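NADH-rubredoxin oxidoreductase (Clostridium acetobutylicum, PDB 3KLJ) catalyses the FAD-dependent reduction of rubredoxin by NADH, which feeds electrons through rubredoxin to the dioxygen-scavenging system. Local coordinates at residues F150-G155 with S209-M214; K195-R200 with T332-Y337; H252-T255 with I260-C263. All coordinates share one frame; numbering follows the deposited sequence. Where two conformers were deposited one is given.

Contact 1: residues F150-G155 with S209-M214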
loop_
_atom_site.group_PDB
_atom_site.type_symbol
_atom_site.label_atom_id
_atom_site.label_comp_id
_atom_site.label_asym_id
_atom_site.label_seq_id
_atom_site.Cartn_x
_atom_site.Cartn_y
_atom_site.Cartn_z
ATOM N N PHE A 150 -17.672 2.460 11.703
ATOM C CA PHE A 150 -17.976 1.222 10.992
ATOM C C PHE A 150 -17.081 1.157 9.762
ATOM O O PHE A 150 -17.207 1.989 8.852
ATOM C CB PHE A 150 -19.464 1.156 10.620
ATOM C CG PHE A 150 -19.889 -0.155 10.004
ATOM C CD1 PHE A 150 -19.699 -1.365 10.683
ATOM C CD2 PHE A 150 -20.509 -0.180 8.761
ATOM C CE1 PHE A 150 -20.096 -2.575 10.115
ATOM C CE2 PHE A 150 -20.912 -1.383 8.185
ATOM C CZ PHE A 150 -20.704 -2.583 8.867
ATOM N N ILE A 151 -16.159 0.193 9.757
ATOM C CA ILE A 151 -15.206 0.043 8.667
ATOM C C ILE A 151 -15.665 -1.040 7.690
ATOM O O ILE A 151 -15.813 -2.204 8.060
ATOM C CB ILE A 151 -13.757 -0.241 9.183
ATOM C CG1 ILE A 151 -13.230 0.957 9.978
ATOM C CG2 ILE A 151 -12.791 -0.518 8.028
ATOM C CD1 ILE A 151 -13.239 0.770 11.462
ATOM N N ILE A 152 -15.899 -0.638 6.446
ATOM C CA ILE A 152 -16.294 -1.557 5.384
ATOM C C ILE A 152 -15.064 -1.956 4.566
ATOM O O ILE A 152 -14.349 -1.091 4.035
ATOM C CB ILE A 152 -17.388 -0.925 4.472
ATOM C CG1 ILE A 152 -18.715 -0.814 5.243
ATOM C CG2 ILE A 152 -17.546 -1.726 3.175
ATOM C CD1 ILE A 152 -19.824 -0.119 4.501
ATOM N N GLY A 153 -14.823 -3.261 4.459
ATOM C CA GLY A 153 -13.664 -3.773 3.721
ATOM C C GLY A 153 -12.886 -4.781 4.536
ATOM O O GLY A 153 -12.629 -4.567 5.722
ATOM N N GLY A 154 -12.499 -5.883 3.901
ATOM C CA GLY A 154 -12.001 -7.046 4.632
ATOM C C GLY A 154 -10.505 -7.206 4.782
ATOM O O GLY A 154 -10.047 -8.274 5.203
ATOM N N GLY A 155 -9.749 -6.155 4.446
ATOM C CA GLY A 155 -8.287 -6.220 4.370
ATOM C C GLY A 155 -7.521 -5.736 5.588
ATOM O O GLY A 155 -8.102 -5.325 6.589
ATOM N N SER A 209 -22.131 -9.531 4.893
ATOM C CA SER A 209 -22.976 -8.374 5.214
ATOM C C SER A 209 -23.805 -7.895 4.038
ATOM O O SER A 209 -23.337 -7.889 2.900
ATOM C CB SER A 209 -22.130 -7.209 5.736
ATOM O OG SER A 209 -21.335 -7.610 6.838
ATOM N N ASN A 210 -25.045 -7.506 4.334
ATOM C CA ASN A 210 -25.860 -6.704 3.428
ATOM C C ASN A 210 -26.047 -5.334 4.077
ATOM O O ASN A 210 -26.796 -5.194 5.054
ATOM C CB ASN A 210 -27.218 -7.371 3.148
ATOM C CG ASN A 210 -28.036 -6.637 2.080
ATOM O OD1 ASN A 210 -27.663 -5.558 1.605
ATOM N ND2 ASN A 210 -29.166 -7.227 1.704
ATOM N N PHE A 211 -25.340 -4.337 3.542
ATOM C CA PHE A 211 -25.287 -3.008 4.154
ATOM C C PHE A 211 -26.613 -2.244 4.137
ATOM O O PHE A 211 -26.820 -1.361 4.971
ATOM C CB PHE A 211 -24.145 -2.174 3.561
ATOM C CG PHE A 211 -22.795 -2.806 3.746
ATOM C CD1 PHE A 211 -22.011 -3.138 2.649
ATOM C CD2 PHE A 211 -22.324 -3.109 5.025
ATOM C CE1 PHE A 211 -20.765 -3.738 2.825
ATOM C CE2 PHE A 211 -21.083 -3.723 5.211
ATOM C CZ PHE A 211 -20.306 -4.037 4.113
ATOM N N GLU A 212 -27.499 -2.604 3.208
ATOM C CA GLU A 212 -28.869 -2.073 3.173
ATOM C C GLU A 212 -29.634 -2.468 4.433
ATOM O O GLU A 212 -30.567 -1.776 4.852
ATOM C CB GLU A 212 -29.631 -2.593 1.951
ATOM C CG GLU A 212 -29.203 -1.999 0.621
ATOM C CD GLU A 212 -30.367 -1.823 -0.344
ATOM O OE1 GLU A 212 -31.445 -2.426 -0.126
ATOM O OE2 GLU A 212 -30.207 -1.070 -1.326
ATOM N N GLU A 213 -29.217 -3.589 5.027
ATOM C CA GLU A 213 -29.885 -4.166 6.192
ATOM C C GLU A 213 -29.171 -3.772 7.489
ATOM O O GLU A 213 -29.484 -4.297 8.582
ATOM C CB GLU A 213 -29.927 -5.693 6.052
ATOM C CG GLU A 213 -30.434 -6.173 4.689
ATOM C CD GLU A 213 -31.887 -6.594 4.716
ATOM O OE1 GLU A 213 -32.732 -5.922 4.077
ATOM O OE2 GLU A 213 -32.179 -7.605 5.386
ATOM N N MET A 214 -28.206 -2.855 7.359
ATOM C CA MET A 214 -27.405 -2.401 8.495
ATOM C C MET A 214 -27.506 -0.883 8.677
ATOM O O MET A 214 -26.556 -0.228 9.136
ATOM C CB MET A 214 -25.947 -2.841 8.322
ATOM C CG MET A 214 -25.767 -4.362 8.165
ATOM S SD MET A 214 -24.047 -4.895 7.997
ATOM C CE MET A 214 -23.521 -4.763 9.706
#
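Phe-211 lays one face of its ring on the side chain of Ile-152, and this CH-pi contact is the centre of an entirely apolar meeting. Ile-152 CD1 sits 3.8 Å from the centroid of the Phe-211 ring and only 6° off the ring normal, so the methyl stands over the middle of the face. CG2 of the same isoleucine reaches the far end of the ring, 3.7 Å from Phe-211 CZ. CG1 touches the ring as well, so all three outer carbons of Ile-152 meet the one aromatic group.

The two aromatic rings also meet. Phe-211 CE2 and CD2 come up to the edge of the Phe-150 ring, and Phe-150 CE2 lies 3.8 Å from Phe-211 CE2. Phe-150 has its ring anti to the backbone N (chi1 -174°), which carries it out from the strand toward the loop.

Strand 149-152 is an inner strand of the parallel sheet of the NADH-binding domain. It runs into Gly-153 and Gly-155, which fit a Rossmann-type GxGxxG turn before helix 156-168. Residues 209-214 form the link from strand 204-206 to helix 215-220, with a short 3-10 turn starting at Phe-211 and Met-214 as N-cap of the helix.

The sulfur contact is of the Met-aromatic kind. Met-214 SD is 5.3 Å from the centroid of the Phe-150 ring in an oblique position, 63° from the normal. The methyl CE of Met-214 touches Phe-150 CZ at 3.7 Å. Leu-217 and Ile-218 of helix 215-220 pack on Phe-150 as well, while Pro-122 lies against Phe-211.

Contact 2: residues K195-R200 with T332-Y337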
loop_
_atom_site.group_PDB
_atom_site.type_symbol
_atom_site.label_atom_id
_atom_site.label_comp_id
_atom_site.label_asym_id
_atom_site.label_seq_id
_atom_site.Cartn_x
_atom_site.Cartn_y
_atom_site.Cartn_z
ATOM N N LYS A 195 -10.422 -14.142 12.354
ATOM C CA LYS A 195 -11.683 -13.565 12.852
ATOM C C LYS A 195 -11.896 -13.873 14.344
ATOM O O LYS A 195 -12.252 -12.982 15.111
ATOM C CB LYS A 195 -12.879 -14.076 12.043
ATOM C CG LYS A 195 -14.221 -13.445 12.458
ATOM C CD LYS A 195 -15.413 -14.203 11.916
ATOM C CE LYS A 195 -16.723 -13.559 12.376
ATOM N NZ LYS A 195 -16.920 -13.575 13.861
ATOM N N ASP A 196 -11.664 -15.127 14.741
ATOM C CA ASP A 196 -11.805 -15.562 16.142
ATOM C C ASP A 196 -10.855 -14.803 17.062
ATOM O O ASP A 196 -11.267 -14.263 18.091
ATOM C CB ASP A 196 -11.584 -17.082 16.266
ATOM C CG ASP A 196 -11.208 -17.526 17.689
ATOM O OD1 ASP A 196 -11.880 -17.128 18.663
ATOM O OD2 ASP A 196 -10.240 -18.301 17.831
ATOM N N LYS A 197 -9.579 -14.776 16.693
ATOM C CA LYS A 197 -8.561 -14.082 17.473
ATOM C C LYS A 197 -8.862 -12.579 17.595
ATOM O O LYS A 197 -8.666 -11.976 18.657
ATOM C CB LYS A 197 -7.179 -14.280 16.843
ATOM C CG LYS A 197 -6.582 -15.676 16.977
ATOM C CD LYS A 197 -6.350 -16.064 18.433
ATOM C CE LYS A 197 -5.603 -17.368 18.532
ATOM N NZ LYS A 197 -5.904 -18.059 19.819
ATOM N N LEU A 198 -9.341 -11.986 16.506
ATOM C CA LEU A 198 -9.751 -10.592 16.519
ATOM C C LEU A 198 -11.032 -10.347 17.320
ATOM O O LEU A 198 -11.148 -9.317 17.982
ATOM C CB LEU A 198 -9.867 -10.041 15.090
ATOM C CG LEU A 198 -8.550 -9.926 14.317
ATOM C CD1 LEU A 198 -8.786 -9.540 12.852
ATOM C CD2 LEU A 198 -7.615 -8.923 14.985
ATOM N N ASP A 199 -11.965 -11.303 17.273
ATOM C CA ASP A 199 -13.271 -11.179 17.920
ATOM C C ASP A 199 -13.171 -11.275 19.437
ATOM O O ASP A 199 -13.897 -10.581 20.152
ATOM C CB ASP A 199 -14.250 -12.248 17.409
ATOM C CG ASP A 199 -15.713 -11.915 17.729
ATOM O OD1 ASP A 199 -16.185 -10.832 17.317
ATOM O OD2 ASP A 199 -16.394 -12.742 18.379
ATOM N N ARG A 200 -12.290 -12.145 19.930
ATOM C CA ARG A 200 -12.065 -12.228 21.371
ATOM C C ARG A 200 -11.200 -11.056 21.871
ATOM O O ARG A 200 -11.131 -10.802 23.077
ATOM C CB ARG A 200 -11.532 -13.610 21.795
ATOM C CG ARG A 200 -10.041 -13.883 21.571
ATOM C CD ARG A 200 -9.725 -15.372 21.789
ATOM N NE ARG A 200 -10.705 -16.001 22.674
ATOM C CZ ARG A 200 -10.463 -16.423 23.915
ATOM N NH1 ARG A 200 -9.248 -16.317 24.444
ATOM N NH2 ARG A 200 -11.436 -16.975 24.625
ATOM N N THR A 332 -3.935 -26.111 12.884
ATOM C CA THR A 332 -4.551 -25.126 13.759
ATOM C C THR A 332 -4.125 -25.414 15.195
ATOM O O THR A 332 -4.354 -26.505 15.713
ATOM C CB THR A 332 -6.100 -25.149 13.652
ATOM O OG1 THR A 332 -6.493 -24.916 12.295
ATOM C CG2 THR A 332 -6.734 -24.091 14.549
ATOM N N GLN A 333 -3.490 -24.429 15.820
ATOM C CA GLN A 333 -3.085 -24.517 17.222
ATOM C C GLN A 333 -3.671 -23.324 17.971
ATOM O O GLN A 333 -4.326 -22.487 17.360
ATOM C CB GLN A 333 -1.562 -24.530 17.326
ATOM C CG GLN A 333 -0.906 -25.732 16.653
ATOM C CD GLN A 333 0.603 -25.624 16.614
ATOM O OE1 GLN A 333 1.229 -25.214 17.592
ATOM N NE2 GLN A 333 1.200 -25.999 15.483
ATOM N N GLU A 334 -3.444 -23.251 19.282
ATOM C CA GLU A 334 -3.950 -22.142 20.095
ATOM C C GLU A 334 -3.285 -20.807 19.733
ATOM O O GLU A 334 -3.930 -19.770 19.724
ATOM C CB GLU A 334 -3.789 -22.448 21.594
ATOM C CG GLU A 334 -4.423 -21.416 22.549
ATOM C CD GLU A 334 -5.956 -21.394 22.514
ATOM O OE1 GLU A 334 -6.579 -22.475 22.597
ATOM O OE2 GLU A 334 -6.544 -20.289 22.425
ATOM N N ASP A 335 -1.999 -20.861 19.414
ATOM C CA ASP A 335 -1.180 -19.674 19.191
ATOM C C ASP A 335 -0.924 -19.385 17.710
ATOM O O ASP A 335 -0.531 -18.275 17.357
ATOM C CB ASP A 335 0.169 -19.820 19.923
ATOM C CG ASP A 335 0.757 -21.240 19.827
ATOM O OD1 ASP A 335 1.962 -21.375 19.503
ATOM O OD2 ASP A 335 0.025 -22.226 20.087
ATOM N N LYS A 336 -1.128 -20.383 16.851
ATOM C CA LYS A 336 -0.731 -20.252 15.452
ATOM C C LYS A 336 -1.598 -21.030 14.460
ATOM O O LYS A 336 -2.248 -22.004 14.817
ATOM C CB LYS A 336 0.756 -20.595 15.272
ATOM C CG LYS A 336 1.113 -22.061 15.420
ATOM C CD LYS A 336 2.634 -22.295 15.295
ATOM C CE LYS A 336 3.358 -21.965 16.601
ATOM N NZ LYS A 336 4.820 -22.226 16.519
ATOM N N TYR A 337 -1.620 -20.556 13.219
ATOM C CA TYR A 337 -2.309 -21.230 12.138
ATOM C C TYR A 337 -1.316 -21.366 11.002
ATOM O O TYR A 337 -0.585 -20.414 10.674
ATOM C CB TYR A 337 -3.560 -20.449 11.678
ATOM C CG TYR A 337 -4.214 -21.059 10.453
ATOM C CD1 TYR A 337 -5.155 -22.092 10.576
ATOM C CD2 TYR A 337 -3.860 -20.642 9.168
ATOM C CE1 TYR A 337 -5.744 -22.672 9.456
ATOM C CE2 TYR A 337 -4.439 -21.214 8.040
ATOM C CZ TYR A 337 -5.384 -22.227 8.191
ATOM O OH TYR A 337 -5.952 -22.804 7.078
HETATM O O HOH W 1 -6.770 -20.464 18.652
#
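Lys-197 reaches from its helix to the main chain of Glu-334, and this one side chain carries the contact. Its CB points toward the loop 332-337. Beyond CG the chain bends at chi2 (-62°) and then runs extended to the amine. CE arrives first, 3.2 Å from Glu-334 O.

NZ makes the polar contacts. It gives a hydrogen bond of 2.6 Å to Glu-334 O, and the C=O...N angle of 163° puts the amine almost straight ahead of the carbonyl. It also gives a hydrogen bond of 2.8 Å to the oxygen of water 1. That water returns a weak bond to Gln-333 O, so the amine also reaches a second carbonyl of the loop. The carboxylate of Glu-334 adds a long salt bridge, with OE2 3.5 Å from Lys-197 NZ. The Glu-334 chain bends at chi2, which turns OE2 to the side of the residue's own carbonyl that faces the amine. Arg-200 NH1 stands 5.2 Å from Glu-334 OE2 without touching it, and its charge would probably favour the carboxylate there.

The contact lies at the surface and joins two domains. Lys-197 is on helix 188-199 of the NADH-binding domain and also packs on Ile-312 of strand 312-317. The loop connects the antiparallel strands 327-332 and 337-343 of the C-terminal domain. Close by, Thr-332 touches Phe-193 of the same helix, and Tyr-337 OH is hydrogen-bonded to Asp-187 just ahead of it.

Contact 3: residues H252-T255 with I260-C263; sequences HMET and IYAC
Thr-255 grips the carbonyl oxygen of Ile-260 with two hydrogen bonds, one from its backbone N and one from its hydroxyl. The backbone N of Thr-255 binds Ile-260 O at 3.0 Å, in the carbonyl plane and nearly straight (165° at the hydrogen). The hydroxyl OG1 of Thr-255 binds Ile-260 O at 2.9 Å from above that plane, 52° out of it. OG1 is placed for this bond by chi1 (73°), between the backbone N and the carbonyl carbon. The same torsion brings Thr-255 CG2 over the strand backbone, 3.6 Å from Tyr-261 C.

Two residues further along the strand, Ala-262 N gives a hydrogen bond of 3.0 Å to Met-253 O. The two backbone bonds flank a single beta bridge between Glu-254 and Tyr-261. This makes Glu-254 and Tyr-261 an antiparallel, non-hydrogen-bonded pair.

Side chains fill in around the bridge. Glu-254 and Tyr-261 run side by side in the same direction, with Glu-254 CG 3.6 Å from Tyr-261 CE2. His-252 O lies at the edge of the tyrosine ring, near its plane. Met-253 folds along the other end of the strand, its SD 3.3 Å from Ala-262 O.

Further partners surround these groups. Thr-255 OG1 is also held by the backbone N of Ile-257, in the loop between the segments, and His-252 ND1 by a hydrogen bond to Ala-296 O.

The contact belongs to the FAD-binding domain, and the side chain of Cys-263 is about 7 Å from the FAD. Strand 260-262 is an outermost strand of the parallel sheet. It pairs with strand 107-110, while Thr-255 and Ala-262 rest on strand 247-249 and helix 277-291 packs against His-252, Met-253 and Tyr-261.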
loop_
_atom_site.group_PDB
_atom_site.type_symbol
_atom_site.label_atom_id
_atom_site.label_comp_id
_atom_site.label_asym_id
_atom_site.label_seq_id
_atom_site.Cartn_x
_atom_site.Cartn_y
_atom_site.Cartn_z
ATOM N N HIS A 252 15.195 0.021 -14.988
ATOM C CA HIS A 252 15.723 1.380 -14.791
ATOM C C HIS A 252 14.664 2.388 -14.338
ATOM O O HIS A 252 14.944 3.577 -14.220
ATOM C CB HIS A 252 16.372 1.871 -16.088
ATOM C CG HIS A 252 17.436 0.959 -16.598
ATOM N ND1 HIS A 252 18.594 0.703 -15.894
ATOM C CD2 HIS A 252 17.521 0.241 -17.742
ATOM C CE1 HIS A 252 19.346 -0.137 -16.585
ATOM N NE2 HIS A 252 18.716 -0.432 -17.707
ATOM N N MET A 253 13.444 1.903 -14.109
ATOM C CA MET A 253 12.262 2.733 -13.829
ATOM C C MET A 253 11.838 3.654 -14.992
ATOM O O MET A 253 11.120 4.628 -14.791
ATOM C CB MET A 253 12.407 3.505 -12.503
ATOM C CG MET A 253 12.373 2.622 -11.257
ATOM S SD MET A 253 10.840 1.675 -11.149
ATOM C CE MET A 253 11.404 -0.033 -11.344
ATOM N N GLU A 254 12.275 3.322 -16.205
ATOM C CA GLU A 254 11.902 4.068 -17.417
ATOM C C GLU A 254 10.542 3.624 -17.945
ATOM O O GLU A 254 10.273 2.426 -18.028
ATOM C CB GLU A 254 12.939 3.836 -18.506
ATOM C CG GLU A 254 14.333 4.313 -18.140
ATOM C CD GLU A 254 15.377 3.925 -19.158
ATOM O OE1 GLU A 254 15.375 2.762 -19.631
ATOM O OE2 GLU A 254 16.214 4.791 -19.481
ATOM N N THR A 255 9.694 4.588 -18.311
ATOM C CA THR A 255 8.391 4.294 -18.903
ATOM C C THR A 255 8.565 4.017 -20.409
ATOM O O THR A 255 9.691 3.956 -20.910
ATOM C CB THR A 255 7.403 5.484 -18.733
ATOM O OG1 THR A 255 7.781 6.546 -19.626
ATOM C CG2 THR A 255 7.393 6.004 -17.282
ATOM N N ILE A 260 10.936 10.031 -19.499
ATOM C CA ILE A 260 9.917 9.915 -18.458
ATOM C C ILE A 260 10.063 8.616 -17.658
ATOM O O ILE A 260 10.091 7.515 -18.230
ATOM C CB ILE A 260 8.492 9.998 -19.029
ATOM C CG1 ILE A 260 8.301 11.297 -19.827
ATOM C CG2 ILE A 260 7.459 9.851 -17.875
ATOM C CD1 ILE A 260 6.883 11.501 -20.345
ATOM N N TYR A 261 10.128 8.757 -16.338
ATOM C CA TYR A 261 10.274 7.635 -15.410
ATOM C C TYR A 261 9.046 7.558 -14.523
ATOM O O TYR A 261 8.290 8.521 -14.426
ATOM C CB TYR A 261 11.500 7.822 -14.505
ATOM C CG TYR A 261 12.804 8.008 -15.251
ATOM C CD1 TYR A 261 13.103 9.221 -15.877
ATOM C CD2 TYR A 261 13.738 6.976 -15.333
ATOM C CE1 TYR A 261 14.305 9.403 -16.560
ATOM C CE2 TYR A 261 14.938 7.152 -16.016
ATOM C CZ TYR A 261 15.211 8.366 -16.624
ATOM O OH TYR A 261 16.387 8.553 -17.302
ATOM N N ALA A 262 8.859 6.408 -13.878
ATOM C CA ALA A 262 7.856 6.256 -12.829
ATOM C C ALA A 262 8.354 5.296 -11.745
ATOM O O ALA A 262 9.247 4.487 -11.982
ATOM C CB ALA A 262 6.535 5.777 -13.416
ATOM N N CYS A 263 7.760 5.385 -10.560
ATOM C CA CYS A 263 8.257 4.660 -9.386
ATOM C C CYS A 263 7.241 4.641 -8.263
ATOM O O CYS A 263 6.475 5.589 -8.094
ATOM C CB CYS A 263 9.558 5.292 -8.870
ATOM S SG CYS A 263 9.481 7.082 -8.650
#

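Contact 3 is buried, contact 1 partly buried, and contact 2 lies at the surface. Contacts 1 and 3 each tie a strand of a parallel sheet to a nearby loop, but in different domains, with centres 38 Å apart and on opposite sides of the chain's centre. Their chemistry differs: contact 1 has no hydrogen bond between its segments, whereas contact 3 rests mainly on backbone bonds. Contact 2 is polar and charged, with a water in it, and joins two domains. Its helix half lies in the NADH-binding domain with contact 1, about 8 Å away between nearest atoms. Contact 3 lies near the FAD, whereas contacts 1 and 2 lie away from the annotated sites.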